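Lipoxygenase (Cyanothece sp., PDB 5EK8) probably catalyses the dioxygenation of polyunsaturated fatty acids as an iron-dependent 9R-lipoxygenase, using a non-heme iron to incorporate both atoms of molecular oxygen. Local coordinates at residues L52-G57 / Q150-F155; H291-Y296 / R344-A349; I309-R314 / E329-N334. One frame throughout, in Å; residues are numbered along the deposited sequence.

Contact 1 (L52-G57 / Q150-F155)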
ATOM      1  N   LEU A  52       0.564 -47.858  -9.755  1.00 99.60           N
ATOM      2  CA  LEU A  52       0.739 -46.754  -8.820  1.00 93.17           C
ATOM      3  C   LEU A  52      -0.161 -46.888  -7.597  1.00 91.30           C
ATOM      4  O   LEU A  52      -1.132 -47.644  -7.600  1.00 93.04           O
ATOM      5  CB  LEU A  52       0.464 -45.422  -9.519  1.00 87.71           C
ATOM      6  CG  LEU A  52       1.596 -44.851 -10.370  1.00 84.48           C
ATOM      7  CD1 LEU A  52       1.052 -44.131 -11.593  1.00 81.87           C
ATOM      8  CD2 LEU A  52       2.443 -43.909  -9.534  1.00 85.03           C
ATOM      9  N   ASN A  53       0.185 -46.147  -6.552  1.00 92.27           N
ATOM     10  CA  ASN A  53      -0.613 -46.069  -5.338  1.00 96.00           C
ATOM     11  C   ASN A  53      -1.331 -44.717  -5.312  1.00 92.71           C
ATOM     12  O   ASN A  53      -1.063 -43.859  -6.155  1.00 92.48           O
ATOM     13  CB  ASN A  53       0.285 -46.259  -4.111  1.00103.49           C
ATOM     14  CG  ASN A  53      -0.496 -46.543  -2.843  1.00111.66           C
ATOM     15  OD1 ASN A  53      -1.445 -45.832  -2.505  1.00113.78           O
ATOM     16  ND2 ASN A  53      -0.098 -47.595  -2.133  1.00114.19           N
ATOM     17  N   LYS A  54      -2.242 -44.516  -4.364  1.00 89.79           N
ATOM     18  CA  LYS A  54      -2.990 -43.262  -4.333  1.00 86.61           C
ATOM     19  C   LYS A  54      -3.205 -42.700  -2.925  1.00 83.45           C
ATOM     20  O   LYS A  54      -3.277 -43.436  -1.939  1.00 84.35           O
ATOM     21  CB  LYS A  54      -4.342 -43.438  -5.038  1.00 85.34           C
ATOM     22  CG  LYS A  54      -5.558 -43.346  -4.130  1.00 83.79           C
ATOM     23  CD  LYS A  54      -6.841 -43.213  -4.933  1.00 84.49           C
ATOM     24  CE  LYS A  54      -7.058 -44.403  -5.851  1.00 86.25           C
ATOM     25  NZ  LYS A  54      -8.391 -44.350  -6.508  1.00 84.98           N
ATOM     26  N   ALA A  55      -3.290 -41.376  -2.857  1.00 78.03           N
ATOM     27  CA  ALA A  55      -3.584 -40.658  -1.628  1.00 72.84           C
ATOM     28  C   ALA A  55      -4.708 -39.660  -1.886  1.00 68.79           C
ATOM     29  O   ALA A  55      -4.660 -38.901  -2.847  1.00 67.63           O
ATOM     30  CB  ALA A  55      -2.343 -39.948  -1.109  1.00 68.76           C
ATOM     31  N   THR A  56      -5.726 -39.664  -1.035  1.00 65.09           N
ATOM     32  CA  THR A  56      -6.876 -38.800  -1.262  1.00 65.79           C
ATOM     33  C   THR A  56      -7.152 -37.895  -0.079  1.00 65.64           C
ATOM     34  O   THR A  56      -6.600 -38.083   1.011  1.00 65.15           O
ATOM     35  CB  THR A  56      -8.153 -39.611  -1.552  1.00 67.93           C
ATOM     36  OG1 THR A  56      -8.460 -40.441  -0.425  1.00 70.73           O
ATOM     37  CG2 THR A  56      -7.977 -40.476  -2.792  1.00 66.38           C
ATOM     38  N   GLY A  57      -8.013 -36.907  -0.298  1.00 63.62           N
ATOM     39  CA  GLY A  57      -8.439 -36.058   0.801  1.00 56.30           C
ATOM     40  C   GLY A  57      -9.077 -34.757   0.370  1.00 55.35           C
ATOM     41  O   GLY A  57      -9.374 -34.563  -0.802  1.00 55.62           O
ATOM     42  N   GLN A 150      -1.300 -49.449   1.991  1.00100.85           N
ATOM     43  CA  GLN A 150      -2.630 -49.526   1.406  1.00102.48           C
ATOM     44  C   GLN A 150      -2.614 -48.814   0.060  1.00100.24           C
ATOM     45  O   GLN A 150      -1.977 -47.769  -0.075  1.00 98.81           O
ATOM     46  CB  GLN A 150      -3.658 -48.893   2.338  1.00107.09           C
ATOM     47  CG  GLN A 150      -3.199 -48.824   3.784  1.00110.92           C
ATOM     48  CD  GLN A 150      -3.791 -47.641   4.529  1.00111.76           C
ATOM     49  OE1 GLN A 150      -4.679 -46.952   4.021  1.00110.56           O
ATOM     50  NE2 GLN A 150      -3.295 -47.393   5.737  1.00111.87           N
ATOM     51  N   LYS A 151      -3.309 -49.359  -0.934  1.00 98.46           N
ATOM     52  CA  LYS A 151      -3.272 -48.763  -2.267  1.00 96.42           C
ATOM     53  C   LYS A 151      -4.026 -47.434  -2.310  1.00 94.45           C
ATOM     54  O   LYS A 151      -3.981 -46.723  -3.313  1.00 93.82           O
ATOM     55  CB  LYS A 151      -3.834 -49.725  -3.317  1.00 95.66           C
ATOM     56  CG  LYS A 151      -3.245 -49.493  -4.703  1.00 94.48           C
ATOM     57  CD  LYS A 151      -3.663 -50.559  -5.701  1.00 96.20           C
ATOM     58  CE  LYS A 151      -2.484 -50.968  -6.574  1.00 95.38           C
ATOM     59  NZ  LYS A 151      -2.924 -51.603  -7.849  1.00 96.15           N
ATOM     60  N   THR A 152      -4.726 -47.112  -1.223  1.00 94.71           N
ATOM     61  CA  THR A 152      -5.346 -45.799  -1.050  1.00 91.14           C
ATOM     62  C   THR A 152      -5.188 -45.327   0.392  1.00 87.22           C
ATOM     63  O   THR A 152      -5.706 -45.958   1.314  1.00 85.64           O
ATOM     64  CB  THR A 152      -6.858 -45.799  -1.390  1.00 96.19           C
ATOM     65  OG1 THR A 152      -7.571 -46.567  -0.413  1.00 98.22           O
ATOM     66  CG2 THR A 152      -7.128 -46.360  -2.782  1.00 98.53           C
ATOM     67  N   TYR A 153      -4.474 -44.223   0.592  1.00 84.84           N
ATOM     68  CA  TYR A 153      -4.396 -43.618   1.919  1.00 83.11           C
ATOM     69  C   TYR A 153      -5.150 -42.299   1.944  1.00 79.33           C
ATOM     70  O   TYR A 153      -4.915 -41.427   1.112  1.00 78.74           O
ATOM     71  CB  TYR A 153      -2.948 -43.391   2.352  1.00 84.65           C
ATOM     72  CG  TYR A 153      -2.851 -42.721   3.708  1.00 85.76           C
ATOM     73  CD1 TYR A 153      -3.020 -43.454   4.878  1.00 86.98           C
ATOM     74  CD2 TYR A 153      -2.605 -41.355   3.820  1.00 84.31           C
ATOM     75  CE1 TYR A 153      -2.942 -42.849   6.122  1.00 85.61           C
ATOM     76  CE2 TYR A 153      -2.526 -40.740   5.061  1.00 83.26           C
ATOM     77  CZ  TYR A 153      -2.695 -41.492   6.208  1.00 83.96           C
ATOM     78  OH  TYR A 153      -2.615 -40.889   7.444  1.00 81.45           O
ATOM     79  N   ASP A 154      -6.044 -42.148   2.914  1.00 79.38           N
ATOM     80  CA  ASP A 154      -6.911 -40.977   2.970  1.00 78.54           C
ATOM     81  C   ASP A 154      -6.586 -40.053   4.142  1.00 74.75           C
ATOM     82  O   ASP A 154      -6.622 -40.466   5.301  1.00 74.04           O
ATOM     83  CB  ASP A 154      -8.376 -41.416   3.042  1.00 83.34           C
ATOM     84  CG  ASP A 154      -9.331 -40.249   3.205  1.00 86.96           C
ATOM     85  OD1 ASP A 154      -9.371 -39.379   2.308  1.00 86.86           O
ATOM     86  OD2 ASP A 154     -10.053 -40.212   4.226  1.00 87.24           O
ATOM     87  N   PHE A 155      -6.270 -38.799   3.828  1.00 74.21           N
ATOM     88  CA  PHE A 155      -6.032 -37.792   4.856  1.00 77.56           C
ATOM     89  C   PHE A 155      -7.352 -37.306   5.438  1.00 80.58           C
ATOM     90  O   PHE A 155      -7.408 -36.814   6.565  1.00 78.89           O
ATOM     91  CB  PHE A 155      -5.257 -36.600   4.292  1.00 78.18           C
ATOM     92  CG  PHE A 155      -3.887 -36.942   3.785  1.00 81.42           C
ATOM     93  CD1 PHE A 155      -2.764 -36.676   4.552  1.00 82.00           C
ATOM     94  CD2 PHE A 155      -3.720 -37.519   2.536  1.00 83.29           C
ATOM     95  CE1 PHE A 155      -1.498 -36.981   4.086  1.00 81.70           C
ATOM     96  CE2 PHE A 155      -2.459 -37.831   2.064  1.00 83.42           C
ATOM     97  CZ  PHE A 155      -1.346 -37.560   2.840  1.00 82.51           C
TER
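Asn53 reaches across to segment 150-155 with its amide: ND2 donates to Gln150 O at 2.8 Å, and the acceptor lies in the amide plane. CG stands anti to the backbone N (chi1 -165°), which brings the amide up to the backbone of Gln150 and Lys151. From there the parallel pairing of strands 53-57 and 152-155 runs as a ladder: Lys54 N to Lys151 O, Tyr153 N to Lys54 O (2.9 Å), Thr56 N to Tyr153 O, and Phe155 N to Thr56 O (2.9 Å). On the face that carries Lys54, Thr56, Thr152 and Asp154, Thr56 OG1 donates to Asp154 OD1 at 3.1 Å, meeting the carboxylate on its anti side. Beside it, the Lys54 chain runs alongside Thr152, with CE 3.6 Å from Thr152 CG2, while its ammonium continues to a salt bridge with Glu99. The face of Ala55 and Tyr153 is mainly apolar where the strands meet. Ala55 CB meets the edge of the Phe155 ring at CE2, 3.8 Å away, and Tyr153 turns its CE2 over the centre of that ring. Strand 53-61 is the middle strand of its sheet, paired on its other edge with strand 97-102. The faces thus differ: polar and charged groups line one, while the rings of Tyr153 and Phe155 pack on Leu115 and Leu117 of strand 115-126, consistent with one layer of the beta-sandwich expected of a PLAT domain.

Contact 2 (H291-Y296 / R344-A349)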
ATOM      1  N   HIS A 291      -5.329  22.595  13.547  1.00 47.21           N
ATOM      2  CA  HIS A 291      -5.969  23.696  12.836  1.00 50.14           C
ATOM      3  C   HIS A 291      -7.034  23.245  11.840  1.00 52.68           C
ATOM      4  O   HIS A 291      -6.749  22.526  10.879  1.00 54.46           O
ATOM      5  CB  HIS A 291      -4.919  24.535  12.106  1.00 47.88           C
ATOM      6  CG  HIS A 291      -3.798  24.996  12.986  1.00 51.89           C
ATOM      7  ND1 HIS A 291      -3.927  26.053  13.863  1.00 50.20           N
ATOM      8  CD2 HIS A 291      -2.531  24.542  13.126  1.00 48.67           C
ATOM      9  CE1 HIS A 291      -2.786  26.228  14.506  1.00 48.77           C
ATOM     10  NE2 HIS A 291      -1.924  25.321  14.082  1.00 48.50           N
ATOM     11  N   ASN A 292      -8.267  23.671  12.083  1.00 50.19           N
ATOM     12  CA  ASN A 292      -9.299  23.589  11.069  1.00 51.53           C
ATOM     13  C   ASN A 292      -9.009  24.655  10.023  1.00 50.65           C
ATOM     14  O   ASN A 292      -9.318  25.830  10.222  1.00 53.33           O
ATOM     15  CB  ASN A 292     -10.695  23.780  11.669  1.00 54.47           C
ATOM     16  CG  ASN A 292     -11.094  22.651  12.600  1.00 53.12           C
ATOM     17  OD1 ASN A 292     -10.555  21.548  12.534  1.00 56.47           O
ATOM     18  ND2 ASN A 292     -12.050  22.925  13.472  1.00 51.08           N
ATOM     19  N   VAL A 293      -8.385  24.251   8.923  1.00 51.56           N
ATOM     20  CA  VAL A 293      -7.984  25.215   7.904  1.00 46.79           C
ATOM     21  C   VAL A 293      -8.764  25.021   6.617  1.00 46.12           C
ATOM     22  O   VAL A 293      -8.966  23.898   6.151  1.00 46.90           O
ATOM     23  CB  VAL A 293      -6.473  25.139   7.597  1.00 48.18           C
ATOM     24  CG1 VAL A 293      -5.680  25.642   8.772  1.00 55.53           C
ATOM     25  CG2 VAL A 293      -6.055  23.725   7.248  1.00 47.20           C
ATOM     26  N   GLU A 294      -9.216  26.130   6.049  1.00 45.66           N
ATOM     27  CA  GLU A 294      -9.957  26.072   4.803  1.00 44.57           C
ATOM     28  C   GLU A 294      -9.365  27.063   3.815  1.00 46.19           C
ATOM     29  O   GLU A 294      -9.252  28.252   4.108  1.00 50.45           O
ATOM     30  CB  GLU A 294     -11.441  26.353   5.048  1.00 44.64           C
ATOM     31  CG  GLU A 294     -12.065  25.406   6.066  1.00 47.14           C
ATOM     32  CD  GLU A 294     -13.578  25.495   6.117  1.00 48.21           C
ATOM     33  OE1 GLU A 294     -14.101  26.302   6.920  1.00 45.06           O
ATOM     34  OE2 GLU A 294     -14.240  24.751   5.357  1.00 48.37           O
ATOM     35  N   ALA A 295      -8.965  26.568   2.649  1.00 44.60           N
ATOM     36  CA  ALA A 295      -8.361  27.434   1.643  1.00 45.20           C
ATOM     37  C   ALA A 295      -9.337  27.678   0.512  1.00 50.77           C
ATOM     38  O   ALA A 295      -9.920  26.749  -0.018  1.00 56.13           O
ATOM     39  CB  ALA A 295      -7.070  26.831   1.108  1.00 39.44           C
ATOM     40  N   TYR A 296      -9.508  28.939   0.152  1.00 49.30           N
ATOM     41  CA  TYR A 296     -10.427  29.326  -0.900  1.00 47.39           C
ATOM     42  C   TYR A 296      -9.637  29.780  -2.115  1.00 50.69           C
ATOM     43  O   TYR A 296      -8.611  30.453  -1.989  1.00 44.71           O
ATOM     44  CB  TYR A 296     -11.360  30.435  -0.416  1.00 45.71           C
ATOM     45  CG  TYR A 296     -12.229  30.036   0.754  1.00 49.93           C
ATOM     46  CD1 TYR A 296     -13.574  29.736   0.572  1.00 51.40           C
ATOM     47  CD2 TYR A 296     -11.706  29.953   2.039  1.00 50.54           C
ATOM     48  CE1 TYR A 296     -14.376  29.370   1.637  1.00 51.58           C
ATOM     49  CE2 TYR A 296     -12.494  29.583   3.110  1.00 51.78           C
ATOM     50  CZ  TYR A 296     -13.833  29.295   2.907  1.00 54.08           C
ATOM     51  OH  TYR A 296     -14.624  28.927   3.979  1.00 51.24           O
ATOM     52  N   ARG A 344       1.632  28.024   5.174  1.00 44.64           N
ATOM     53  CA  ARG A 344       2.406  26.929   5.751  1.00 44.79           C
ATOM     54  C   ARG A 344       1.522  25.999   6.596  1.00 46.43           C
ATOM     55  O   ARG A 344       1.629  24.766   6.504  1.00 42.84           O
ATOM     56  CB  ARG A 344       3.558  27.473   6.594  1.00 38.96           C
ATOM     57  CG  ARG A 344       4.451  26.393   7.185  1.00 37.76           C
ATOM     58  CD  ARG A 344       5.557  27.017   8.000  1.00 41.15           C
ATOM     59  NE  ARG A 344       6.307  26.038   8.779  1.00 44.11           N
ATOM     60  CZ  ARG A 344       7.054  26.359   9.831  1.00 51.14           C
ATOM     61  NH1 ARG A 344       7.132  27.624  10.223  1.00 48.04           N
ATOM     62  NH2 ARG A 344       7.716  25.418  10.493  1.00 57.13           N
ATOM     63  N   ILE A 345       0.655  26.593   7.417  1.00 45.73           N
ATOM     64  CA  ILE A 345      -0.267  25.818   8.250  1.00 42.53           C
ATOM     65  C   ILE A 345      -1.155  24.908   7.395  1.00 43.36           C
ATOM     66  O   ILE A 345      -1.292  23.704   7.673  1.00 43.75           O
ATOM     67  CB  ILE A 345      -1.154  26.733   9.116  1.00 36.47           C
ATOM     68  CG1 ILE A 345      -0.316  27.399  10.208  1.00 33.35           C
ATOM     69  CG2 ILE A 345      -2.274  25.930   9.755  1.00 32.17           C
ATOM     70  CD1 ILE A 345      -1.122  28.214  11.188  1.00 33.43           C
ATOM     71  N   PHE A 346      -1.742  25.484   6.347  1.00 37.78           N
ATOM     72  CA  PHE A 346      -2.493  24.693   5.384  1.00 37.22           C
ATOM     73  C   PHE A 346      -1.648  23.552   4.848  1.00 39.85           C
ATOM     74  O   PHE A 346      -2.112  22.414   4.786  1.00 40.76           O
ATOM     75  CB  PHE A 346      -2.982  25.547   4.217  1.00 39.62           C
ATOM     76  CG  PHE A 346      -3.812  24.782   3.225  1.00 41.09           C
ATOM     77  CD1 PHE A 346      -5.178  24.649   3.406  1.00 44.21           C
ATOM     78  CD2 PHE A 346      -3.228  24.184   2.121  1.00 42.90           C
ATOM     79  CE1 PHE A 346      -5.947  23.937   2.502  1.00 46.40           C
ATOM     80  CE2 PHE A 346      -3.992  23.473   1.215  1.00 43.76           C
ATOM     81  CZ  PHE A 346      -5.353  23.353   1.404  1.00 45.88           C
ATOM     82  N   ARG A 347      -0.412  23.862   4.455  1.00 40.57           N
ATOM     83  CA  ARG A 347       0.492  22.846   3.915  1.00 37.53           C
ATOM     84  C   ARG A 347       0.672  21.666   4.864  1.00 34.61           C
ATOM     85  O   ARG A 347       0.704  20.512   4.436  1.00 32.85           O
ATOM     86  CB  ARG A 347       1.859  23.450   3.597  1.00 35.80           C
ATOM     87  CG  ARG A 347       1.968  24.044   2.216  1.00 36.91           C
ATOM     88  CD  ARG A 347       3.424  24.222   1.836  1.00 43.66           C
ATOM     89  NE  ARG A 347       4.125  25.170   2.701  1.00 46.00           N
ATOM     90  CZ  ARG A 347       4.127  26.486   2.517  1.00 46.05           C
ATOM     91  NH1 ARG A 347       3.460  27.015   1.498  1.00 44.07           N
ATOM     92  NH2 ARG A 347       4.790  27.274   3.352  1.00 46.40           N
ATOM     93  N   THR A 348       0.790  21.962   6.152  1.00 33.81           N
ATOM     94  CA  THR A 348       1.016  20.918   7.144  1.00 36.20           C
ATOM     95  C   THR A 348      -0.239  20.076   7.354  1.00 40.24           C
ATOM     96  O   THR A 348      -0.163  18.844   7.473  1.00 42.61           O
ATOM     97  CB  THR A 348       1.458  21.507   8.490  1.00 39.94           C
ATOM     98  OG1 THR A 348       0.481  22.456   8.936  1.00 44.60           O
ATOM     99  CG2 THR A 348       2.806  22.196   8.350  1.00 42.21           C
ATOM    100  N   ALA A 349      -1.393  20.733   7.402  1.00 39.36           N
ATOM    101  CA  ALA A 349      -2.645  19.984   7.505  1.00 40.63           C
ATOM    102  C   ALA A 349      -2.797  19.069   6.289  1.00 41.60           C
ATOM    103  O   ALA A 349      -3.234  17.919   6.406  1.00 41.92           O
ATOM    104  CB  ALA A 349      -3.835  20.922   7.631  1.00 37.06           C
TER
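Ile345 lays its CD1 methyl over one face of the His291 imidazole, a CH-pi contact 4.2 Å from the ring centroid and 10° off the normal. CG2 of the same isoleucine lies 3.7 Å from His291 CD2. Further along the strand, apolar contacts take over. Val293 forks between two partners, CG1 touching Ile345 CG2 at 3.6 Å and CG2 touching Ala349 CB at 3.6 Å. Phe346, with CG anti to its backbone N (chi1 -178°), brings its ring up to the strand, and CE1 meets Ala295 CB while CD1 lies near Val293 CG2. Replacing the Phe346 ring with an alanine methyl is likely to leave Ala295 CB and Val293 CG2 without their aromatic partner and to open a gap beside Phe250. No hydrogen bond joins the segments. The polar atoms of His291 are satisfied elsewhere, ND1 by Ser313 and NE2 by Ser595, and these two bonds probably fix its ring rotation. Strand 291-296 and helix segment 344-349, their N-to-C directions 108° apart, meet through aliphatic and aromatic groups and one imidazole face. Helix 337-377 carries the iron ligands His359 and His364 further on, so the sheet packs through largely apolar side chains on turns preceding them.

Contact 3 (I309-R314 / E329-N334)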
ATOM      1  N   ILE A 309      -7.521  32.158   3.258  1.00 42.58           N
ATOM      2  CA  ILE A 309      -7.327  30.956   4.047  1.00 41.46           C
ATOM      3  C   ILE A 309      -7.845  31.281   5.428  1.00 46.58           C
ATOM      4  O   ILE A 309      -7.429  32.265   6.042  1.00 50.62           O
ATOM      5  CB  ILE A 309      -5.840  30.511   4.136  1.00 38.96           C
ATOM      6  CG1 ILE A 309      -5.277  30.158   2.758  1.00 38.62           C
ATOM      7  CG2 ILE A 309      -5.680  29.323   5.084  1.00 32.51           C
ATOM      8  CD1 ILE A 309      -3.822  29.778   2.790  1.00 40.67           C
ATOM      9  N   THR A 310      -8.781  30.473   5.904  1.00 45.15           N
ATOM     10  CA  THR A 310      -9.297  30.649   7.244  1.00 43.06           C
ATOM     11  C   THR A 310      -8.700  29.587   8.150  1.00 42.26           C
ATOM     12  O   THR A 310      -8.505  28.431   7.744  1.00 37.87           O
ATOM     13  CB  THR A 310     -10.829  30.577   7.281  1.00 42.58           C
ATOM     14  OG1 THR A 310     -11.252  29.212   7.150  1.00 45.27           O
ATOM     15  CG2 THR A 310     -11.415  31.409   6.157  1.00 37.13           C
ATOM     16  N   ILE A 311      -8.392  29.996   9.375  1.00 43.61           N
ATOM     17  CA  ILE A 311      -7.788  29.093  10.341  1.00 45.28           C
ATOM     18  C   ILE A 311      -8.523  29.157  11.676  1.00 48.58           C
ATOM     19  O   ILE A 311      -8.643  30.219  12.287  1.00 46.15           O
ATOM     20  CB  ILE A 311      -6.296  29.413  10.570  1.00 40.25           C
ATOM     21  CG1 ILE A 311      -5.500  29.267   9.271  1.00 43.48           C
ATOM     22  CG2 ILE A 311      -5.719  28.505  11.644  1.00 39.05           C
ATOM     23  CD1 ILE A 311      -4.027  29.639   9.411  1.00 44.83           C
ATOM     24  N   GLN A 312      -9.019  28.013  12.125  1.00 46.10           N
ATOM     25  CA  GLN A 312      -9.671  27.946  13.423  1.00 47.31           C
ATOM     26  C   GLN A 312      -9.003  26.873  14.276  1.00 47.61           C
ATOM     27  O   GLN A 312      -9.091  25.688  13.971  1.00 47.01           O
ATOM     28  CB  GLN A 312     -11.164  27.673  13.261  1.00 45.55           C
ATOM     29  CG  GLN A 312     -11.940  27.847  14.537  1.00 46.05           C
ATOM     30  CD  GLN A 312     -13.425  27.706  14.339  1.00 44.31           C
ATOM     31  OE1 GLN A 312     -14.202  28.378  15.006  1.00 39.34           O
ATOM     32  NE2 GLN A 312     -13.831  26.834  13.417  1.00 30.52           N
ATOM     33  N   SER A 313      -8.336  27.291  15.344  1.00 49.20           N
ATOM     34  CA  SER A 313      -7.448  26.385  16.066  1.00 48.04           C
ATOM     35  C   SER A 313      -8.010  25.892  17.395  1.00 47.17           C
ATOM     36  O   SER A 313      -8.758  26.593  18.076  1.00 49.37           O
ATOM     37  CB  SER A 313      -6.096  27.066  16.304  1.00 46.18           C
ATOM     38  OG  SER A 313      -5.529  27.505  15.083  1.00 45.49           O
ATOM     39  N   ARG A 314      -7.637  24.667  17.746  1.00 39.86           N
ATOM     40  CA  ARG A 314      -7.874  24.126  19.072  1.00 39.58           C
ATOM     41  C   ARG A 314      -7.052  24.890  20.092  1.00 46.28           C
ATOM     42  O   ARG A 314      -5.929  25.304  19.799  1.00 53.45           O
ATOM     43  CB  ARG A 314      -7.506  22.644  19.119  1.00 40.38           C
ATOM     44  CG  ARG A 314      -8.224  21.804  18.084  1.00 45.74           C
ATOM     45  CD  ARG A 314      -9.518  21.239  18.637  1.00 44.55           C
ATOM     46  NE  ARG A 314      -9.303  19.955  19.286  1.00 45.23           N
ATOM     47  CZ  ARG A 314      -9.583  18.784  18.730  1.00 46.37           C
ATOM     48  NH1 ARG A 314     -10.112  18.734  17.509  1.00 41.26           N
ATOM     49  NH2 ARG A 314      -9.343  17.665  19.402  1.00 48.92           N
ATOM     50  N   GLU A 329      -9.977  32.750  12.304  1.00 54.98           N
ATOM     51  CA  GLU A 329      -9.292  33.916  11.771  1.00 54.91           C
ATOM     52  C   GLU A 329      -9.297  33.829  10.255  1.00 53.31           C
ATOM     53  O   GLU A 329      -9.429  32.734   9.696  1.00 53.85           O
ATOM     54  CB  GLU A 329      -7.859  33.994  12.297  1.00 60.38           C
ATOM     55  CG  GLU A 329      -7.708  33.668  13.773  1.00 68.38           C
ATOM     56  CD  GLU A 329      -6.358  33.030  14.093  1.00 73.72           C
ATOM     57  OE1 GLU A 329      -5.677  32.568  13.147  1.00 76.99           O
ATOM     58  OE2 GLU A 329      -5.980  32.989  15.286  1.00 72.20           O
ATOM     59  N   VAL A 330      -9.151  34.980   9.602  1.00 51.74           N
ATOM     60  CA  VAL A 330      -9.194  35.068   8.144  1.00 48.60           C
ATOM     61  C   VAL A 330      -7.938  35.732   7.586  1.00 48.92           C
ATOM     62  O   VAL A 330      -7.490  36.760   8.098  1.00 51.48           O
ATOM     63  CB  VAL A 330     -10.435  35.856   7.676  1.00 44.93           C
ATOM     64  CG1 VAL A 330     -10.514  35.892   6.164  1.00 45.40           C
ATOM     65  CG2 VAL A 330     -11.691  35.235   8.247  1.00 45.54           C
ATOM     66  N   TYR A 331      -7.371  35.149   6.532  1.00 48.99           N
ATOM     67  CA  TYR A 331      -6.144  35.684   5.952  1.00 49.83           C
ATOM     68  C   TYR A 331      -6.215  35.771   4.431  1.00 52.60           C
ATOM     69  O   TYR A 331      -6.533  34.799   3.760  1.00 53.39           O
ATOM     70  CB  TYR A 331      -4.946  34.834   6.387  1.00 52.71           C
ATOM     71  CG  TYR A 331      -4.770  34.801   7.889  1.00 54.55           C
ATOM     72  CD1 TYR A 331      -4.255  35.897   8.568  1.00 55.39           C
ATOM     73  CD2 TYR A 331      -5.138  33.685   8.629  1.00 55.72           C
ATOM     74  CE1 TYR A 331      -4.106  35.880   9.941  1.00 56.19           C
ATOM     75  CE2 TYR A 331      -4.992  33.659  10.005  1.00 55.18           C
ATOM     76  CZ  TYR A 331      -4.475  34.760  10.655  1.00 56.48           C
ATOM     77  OH  TYR A 331      -4.326  34.743  12.023  1.00 58.61           O
ATOM     78  N   THR A 332      -5.914  36.952   3.899  1.00 56.87           N
ATOM     79  CA  THR A 332      -5.918  37.191   2.459  1.00 58.06           C
ATOM     80  C   THR A 332      -4.479  37.353   1.947  1.00 58.33           C
ATOM     81  O   THR A 332      -3.565  37.584   2.740  1.00 55.98           O
ATOM     82  CB  THR A 332      -6.756  38.438   2.118  1.00 60.64           C
ATOM     83  OG1 THR A 332      -6.136  39.611   2.667  1.00 64.43           O
ATOM     84  CG2 THR A 332      -8.148  38.293   2.687  1.00 58.10           C
ATOM     85  N   PRO A 333      -4.265  37.227   0.621  1.00 60.86           N
ATOM     86  CA  PRO A 333      -2.899  37.305   0.079  1.00 64.69           C
ATOM     87  C   PRO A 333      -2.170  38.632   0.302  1.00 66.07           C
ATOM     88  O   PRO A 333      -1.019  38.749  -0.111  1.00 66.86           O
ATOM     89  CB  PRO A 333      -3.111  37.074  -1.421  1.00 63.13           C
ATOM     90  CG  PRO A 333      -4.345  36.267  -1.498  1.00 59.18           C
ATOM     91  CD  PRO A 333      -5.226  36.790  -0.405  1.00 59.32           C
ATOM     92  N   ASN A 334      -2.814  39.606   0.936  1.00 66.53           N
ATOM     93  CA  ASN A 334      -2.155  40.876   1.215  1.00 68.10           C
ATOM     94  C   ASN A 334      -1.886  41.067   2.704  1.00 65.65           C
ATOM     95  O   ASN A 334      -1.516  42.155   3.142  1.00 70.87           O
ATOM     96  CB  ASN A 334      -2.990  42.037   0.676  1.00 76.10           C
ATOM     97  CG  ASN A 334      -4.476  41.809   0.841  1.00 85.95           C
ATOM     98  OD1 ASN A 334      -5.028  41.975   1.930  1.00 90.25           O
ATOM     99  ND2 ASN A 334      -5.138  41.427  -0.246  1.00 88.60           N
TER
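Tyr331 and Ile311 meet because each takes a first torsion near -60°, with CG of the tyrosine and CG1 of the isoleucine beside the backbone N. Their side chains cross at about a right angle on one face of the sheet, and Ile311 CD1 comes 4.2 Å from Tyr331 CE2. The same turn of Tyr331 brings the edge of its ring beside the carbonyl of Ile309, with CD2 3.7 Å from Ile309 O. Glu329 rises on this face too. Its chain bends at chi2 (149°) and carries OE1 to the tyrosine hydroxyl: Tyr331 OH donates to Glu329 OE1 at 2.8 Å, approaching from above the carboxylate plane. On the way the acid passes along Ile311, OE1 lying 4.1 Å from Ile311 CB. The backbones beneath are antiparallel. Ile309 and Tyr331 form one hydrogen-bonded pair, with Ile309 N 2.9 Å from Tyr331 O, and Ile311 and Glu329 form the next, with Glu329 N 2.9 Å from Ile311 O. Between them Thr310 and Val330 are a non-hydrogen-bonded pair, their side chains on the reverse face. There Thr310 CG2 and Val330 CG2 are 4.4 Å apart. Strand 329-331 is short and closes one border of its sheet, while strand 303-313 is paired on its other side with strand 291-300. Ile309 also packs on Trp339 and Lys343 of helix 337-377. The chemistry is divided: four backbone bonds hold the edge strand, and the Tyr331-Glu329 bond within that strand probably holds ring and carboxylate in place beside Ile311, whose side chain also packs on Val293 and Ile345.

Contact 1 stands apart, its centre about 68 Å from that of contact 2 and about 76 Å from that of contact 3, on the far side of the chain's centre. It comes first along the chain and belongs to the N-terminal beta region, probably the PLAT domain. Contacts 2 and 3 are neighbours, with centres about 8 Å apart, and share one antiparallel sheet in which strands 291-300 and 303-313 lie side by side. Both segments of contact 3 fall between those of contact 2 in sequence. Ile345 and Ile311 pack together, so edge strand 329-331, its sheet and helix 337-377, which farther on supplies two iron ligands, pack as one part of the lipoxygenase domain, away from the iron.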